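PDB 5G25: type-iv like competence pilin ttha1218 from Thermus thermophilus, which probably acts as a pilin-like subunit of the type IV pilus machinery, with a part in DNA uptake during natural competence. Local coordinates for residues Glu17-Arg22 / Leu38-Lys43; Gln72-Leu75 / Lys80-Glu83. All coordinates share one frame; numbering follows the deposited sequence.

In the fold
The globular part of this pilin, deposited without the N-terminal segment of the whole protein, illustrates how one amphipathic helix can serve two regions of a single antiparallel sheet. Contact 1 sets helix 11-24 against strand 36-40; contact 2 is the hairpin pairing of strands 70-77 and 80-87, reached later along the chain. Their centres lie about 11 Å apart, and the helix bridges them directly. Phe-19 CD2 approaches Leu-75 CD2 at 3.8 Å, while Met-20 SD lies 3.6 Å from Val-73 CG1. Met-20 CE also comes within 3.5 Å of Leu-82 O, a packing contact that brings the helix up to the second hairpin strand.

Contact 1: Glu17-Arg22 / Leu38-Lys43; sequences ENFMER and LALGGK
Two first torsions bring Phe-19 and Leu-38 together from opposite directions. In Phe-19 the ring carbon CG stands opposite the backbone nitrogen (chi1 -171°), which carries the benzyl group off the helix toward strand 36-40. Leu-38 answers with CG lodged between its own backbone nitrogen and carbonyl carbon (chi1 80°), and its extended CD1 branch reaches back over the ring. That methyl lies over one face of the ring, displaced toward the rim: Leu-38 CD1 is 3.6 Å from Phe-19 CZ and 3.8 Å from Phe-19 CE2. Its distance to the Phe-19 ring centroid is 3.9 Å, 22° off the ring normal, which defines a CH-pi contact. Leu-40, two residues along the strand and directed to the same side, uses CD2 to touch the root of the aromatic side chain, 4.1 Å from Phe-19 CB; it also packs on Met-16 of the same helix. Just beyond, a type I' turn from Leu-40 to Lys-43 closes the hairpin into strand 43-54. Leu-40 N donates to Lys-43 O at 3.0 Å, and Lys-43 N returns a bond to Leu-40 O at 3.2 Å. Gly-41 and Gly-42 take the positive phi angles of this turn, which glycine adopts readily. The junction of helix and hairpin is small, burying 124 Å² over both sides, and lies at the surface. Its chemistry is wholly apolar, so dispersion and CH-pi attraction contribute to seating the helix here through shape, without the directional constraint of a polar bond.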
loop_
_atom_site.group_PDB
_atom_site.type_symbol
_atom_site.label_atom_id
_atom_site.label_comp_id
_atom_site.label_asym_id
_atom_site.label_seq_id
_atom_site.Cartn_x
_atom_site.Cartn_y
_atom_site.Cartn_z
ATOM N N GLU A 17 -4.193 9.175 4.248
ATOM C CA GLU A 17 -4.779 9.225 2.884
ATOM C C GLU A 17 -3.863 9.891 1.864
ATOM O O GLU A 17 -3.744 9.405 0.734
ATOM C CB GLU A 17 -6.182 9.840 2.906
ATOM C CG GLU A 17 -7.154 8.915 3.644
ATOM C CD GLU A 17 -8.583 9.423 3.751
ATOM O OE1 GLU A 17 -8.773 10.654 3.860
ATOM O OE2 GLU A 17 -9.511 8.568 3.757
ATOM N N ASN A 18 -3.170 10.948 2.283
ATOM C CA ASN A 18 -2.214 11.632 1.415
ATOM C C ASN A 18 -1.057 10.747 1.049
ATOM O O ASN A 18 -0.611 10.716 -0.074
ATOM C CB ASN A 18 -1.664 12.883 2.093
ATOM C CG ASN A 18 -2.652 14.029 2.070
ATOM O OD1 ASN A 18 -3.441 14.171 1.136
ATOM N ND2 ASN A 18 -2.622 14.846 3.106
ATOM N N PHE A 19 -0.560 10.024 2.030
ATOM C CA PHE A 19 0.555 9.151 1.793
ATOM C C PHE A 19 0.140 8.006 0.914
ATOM O O PHE A 19 0.887 7.591 0.029
ATOM C CB PHE A 19 1.129 8.621 3.107
ATOM C CG PHE A 19 2.405 7.892 2.919
ATOM C CD1 PHE A 19 3.566 8.588 2.596
ATOM C CD2 PHE A 19 2.444 6.525 2.986
ATOM C CE1 PHE A 19 4.744 7.907 2.379
ATOM C CE2 PHE A 19 3.623 5.837 2.774
ATOM C CZ PHE A 19 4.771 6.524 2.477
ATOM N N MET A 20 -1.056 7.482 1.149
ATOM C CA MET A 20 -1.561 6.407 0.310
ATOM C C MET A 20 -1.706 6.840 -1.153
ATOM O O MET A 20 -1.426 6.063 -2.079
ATOM C CB MET A 20 -2.896 5.914 0.834
ATOM C CG MET A 20 -3.365 4.650 0.138
ATOM S SD MET A 20 -2.311 3.202 0.441
ATOM C CE MET A 20 -2.822 2.690 2.078
ATOM N N GLU A 21 -2.138 8.075 -1.358
ATOM C CA GLU A 21 -2.302 8.615 -2.711
ATOM C C GLU A 21 -0.918 8.761 -3.314
ATOM O O GLU A 21 -0.708 8.483 -4.478
ATOM C CB GLU A 21 -3.036 9.954 -2.650
ATOM C CG GLU A 21 -3.203 10.701 -3.971
ATOM C CD GLU A 21 -4.124 9.987 -4.954
ATOM O OE1 GLU A 21 -5.099 9.314 -4.517
ATOM O OE2 GLU A 21 -3.864 10.103 -6.176
ATOM N N ARG A 22 0.047 9.168 -2.501
ATOM C CA ARG A 22 1.420 9.243 -2.978
ATOM C C ARG A 22 1.947 7.884 -3.464
ATOM O O ARG A 22 2.678 7.807 -4.461
ATOM C CB ARG A 22 2.307 9.797 -1.875
ATOM C CG ARG A 22 3.781 9.788 -2.231
ATOM C CD ARG A 22 4.074 10.679 -3.416
ATOM N NE ARG A 22 5.504 10.697 -3.713
ATOM C CZ ARG A 22 6.165 9.716 -4.321
ATOM N NH1 ARG A 22 5.522 8.640 -4.733
ATOM N NH2 ARG A 22 7.487 9.808 -4.521
ATOM N N LEU A 38 7.233 4.562 9.873
ATOM C CA LEU A 38 7.321 5.942 9.480
ATOM C C LEU A 38 6.361 6.726 10.344
ATOM O O LEU A 38 5.423 6.167 10.895
ATOM C CB LEU A 38 6.965 6.131 7.987
ATOM C CG LEU A 38 5.491 6.179 7.551
ATOM C CD1 LEU A 38 5.415 6.444 6.058
ATOM C CD2 LEU A 38 4.756 4.886 7.872
ATOM N N ALA A 39 6.611 8.027 10.413
ATOM C CA ALA A 39 5.750 8.980 11.069
ATOM C C ALA A 39 4.783 9.653 10.101
ATOM O O ALA A 39 5.173 10.063 9.013
ATOM C CB ALA A 39 6.592 10.041 11.735
ATOM N N LEU A 40 3.535 9.780 10.545
ATOM C CA LEU A 40 2.470 10.472 9.827
ATOM C C LEU A 40 1.597 11.223 10.830
ATOM O O LEU A 40 1.079 10.631 11.786
ATOM C CB LEU A 40 1.579 9.460 9.119
ATOM C CG LEU A 40 2.187 8.804 7.878
ATOM C CD1 LEU A 40 1.285 7.682 7.370
ATOM C CD2 LEU A 40 2.425 9.871 6.811
ATOM N N GLY A 41 1.413 12.516 10.593
ATOM C CA GLY A 41 0.612 13.357 11.462
ATOM C C GLY A 41 1.131 13.388 12.890
ATOM O O GLY A 41 0.357 13.472 13.836
ATOM N N GLY A 42 2.442 13.285 13.044
ATOM C CA GLY A 42 3.055 13.355 14.358
ATOM C C GLY A 42 3.114 12.050 15.132
ATOM O O GLY A 42 3.670 12.022 16.222
ATOM N N LYS A 43 2.567 10.969 14.580
ATOM C CA LYS A 43 2.554 9.678 15.269
ATOM C C LYS A 43 3.361 8.617 14.525
ATOM O O LYS A 43 3.507 8.674 13.304
ATOM C CB LYS A 43 1.119 9.185 15.436
ATOM C CG LYS A 43 0.178 10.168 16.113
ATOM C CD LYS A 43 0.684 10.608 17.483
ATOM C CE LYS A 43 -0.366 11.418 18.237
ATOM N NZ LYS A 43 -1.627 10.647 18.428
#

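Contact 2: Gln72-Leu75 / Lys80-Glu83; sequences QVVL and KRLE
One face of the Arg-81 guanidinium is covered by Val-74 CG1, which comes within 4.3 Å of Arg-81 NE, while the group is turned along its own strand toward the Glu-83 carboxylate. The salt bridge between Arg-81 and Glu-83 is modelled improbably short, so its exact geometry is doubtful. From the other strand, the Gln-72 amide meets the same carboxylate with the two planes 40° apart. Both chains leave the backbone with CG opposite the nitrogen and run on extended, which lets Gln-72 NE2 reach Glu-83 OE2 at 3.1 Å; the bond is weak, bent to 125° at the hydrogen. Between these side chains the backbones pair. Leu-75 N donates to Leu-82 O, and Leu-82 N to Leu-75 O, each at 2.9 Å. Val-74 and Glu-83 form the neighbouring non-hydrogen-bonded pair, where Glu-83 CA makes a CA-H...O contact of 3.3 Å with Val-73 O. Leu-75 CB and Leu-82 CB, 4.4 Å apart, project from the opposite face. This is an antiparallel beta hairpin, with Val-74 and the polar groups of Gln-72, Arg-81 and Glu-83 on one face and leucines under helix 11-24 on the other, consistent with the pilin and pseudopilin fold, in which an N-terminal helix packs on an antiparallel sheet.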
loop_
_atom_site.group_PDB
_atom_site.type_symbol
_atom_site.label_atom_id
_atom_site.label_comp_id
_atom_site.label_asym_id
_atom_site.label_seq_id
_atom_site.Cartn_x
_atom_site.Cartn_y
_atom_site.Cartn_z
ATOM N N GLN A 72 -1.194 -5.090 -2.137
ATOM C CA GLN A 72 -2.102 -4.786 -1.033
ATOM C C GLN A 72 -1.319 -3.968 0.007
ATOM O O GLN A 72 -0.332 -4.431 0.598
ATOM C CB GLN A 72 -2.643 -6.088 -0.440
ATOM C CG GLN A 72 -3.514 -5.925 0.785
ATOM C CD GLN A 72 -3.624 -7.226 1.604
ATOM O OE1 GLN A 72 -3.165 -8.305 1.193
ATOM N NE2 GLN A 72 -4.231 -7.118 2.771
ATOM N N VAL A 73 -1.740 -2.732 0.199
ATOM C CA VAL A 73 -1.010 -1.800 1.029
ATOM C C VAL A 73 -1.814 -1.584 2.291
ATOM O O VAL A 73 -3.001 -1.263 2.218
ATOM C CB VAL A 73 -0.817 -0.463 0.287
ATOM C CG1 VAL A 73 -0.012 0.514 1.126
ATOM C CG2 VAL A 73 -0.137 -0.685 -1.053
ATOM N N VAL A 74 -1.173 -1.812 3.445
ATOM C CA VAL A 74 -1.779 -1.555 4.745
ATOM C C VAL A 74 -0.952 -0.498 5.492
ATOM O O VAL A 74 0.205 -0.711 5.844
ATOM C CB VAL A 74 -1.885 -2.836 5.582
ATOM C CG1 VAL A 74 -2.624 -2.570 6.885
ATOM C CG2 VAL A 74 -2.587 -3.927 4.794
ATOM N N LEU A 75 -1.560 0.657 5.702
ATOM C CA LEU A 75 -0.975 1.735 6.475
ATOM C C LEU A 75 -1.628 1.706 7.860
ATOM O O LEU A 75 -2.865 1.652 7.959
ATOM C CB LEU A 75 -1.290 3.064 5.773
ATOM C CG LEU A 75 -0.289 4.201 5.711
ATOM C CD1 LEU A 75 1.127 3.703 5.452
ATOM C CD2 LEU A 75 -0.732 5.162 4.603
ATOM N N LYS A 80 -5.422 3.438 14.119
ATOM C CA LYS A 80 -6.039 3.778 12.822
ATOM C C LYS A 80 -5.476 2.892 11.723
ATOM O O LYS A 80 -4.295 2.552 11.688
ATOM C CB LYS A 80 -5.832 5.256 12.461
ATOM C CG LYS A 80 -6.537 6.222 13.397
ATOM C CD LYS A 80 -8.051 6.155 13.236
ATOM C CE LYS A 80 -8.742 7.247 14.048
ATOM N NZ LYS A 80 -10.227 7.146 14.008
ATOM N N ARG A 81 -6.319 2.523 10.790
ATOM C CA ARG A 81 -5.827 1.696 9.737
ATOM C C ARG A 81 -6.483 1.961 8.397
ATOM O O ARG A 81 -7.666 2.288 8.328
ATOM C CB ARG A 81 -5.993 0.278 10.193
ATOM C CG ARG A 81 -6.002 -0.752 9.114
ATOM C CD ARG A 81 -6.658 -1.992 9.686
ATOM N NE ARG A 81 -6.392 -3.119 8.823
ATOM C CZ ARG A 81 -6.970 -3.294 7.642
ATOM N NH1 ARG A 81 -7.871 -2.416 7.177
ATOM N NH2 ARG A 81 -6.640 -4.355 6.917
ATOM N N LEU A 82 -5.683 1.832 7.337
ATOM C CA LEU A 82 -6.111 2.127 5.981
ATOM C C LEU A 82 -5.534 1.119 5.001
ATOM O O LEU A 82 -4.330 1.034 4.813
ATOM C CB LEU A 82 -5.700 3.552 5.564
ATOM C CG LEU A 82 -5.897 3.915 4.068
ATOM C CD1 LEU A 82 -7.299 3.668 3.527
ATOM C CD2 LEU A 82 -5.558 5.356 3.837
ATOM N N GLU A 83 -6.410 0.363 4.359
ATOM C CA GLU A 83 -5.965 -0.630 3.402
ATOM C C GLU A 83 -6.525 -0.329 2.018
ATOM O O GLU A 83 -7.679 0.083 1.876
ATOM C CB GLU A 83 -6.392 -2.010 3.873
ATOM C CG GLU A 83 -6.149 -3.104 2.856
ATOM C CD GLU A 83 -6.512 -4.483 3.378
ATOM O OE1 GLU A 83 -6.492 -4.689 4.617
ATOM O OE2 GLU A 83 -6.802 -5.368 2.542
#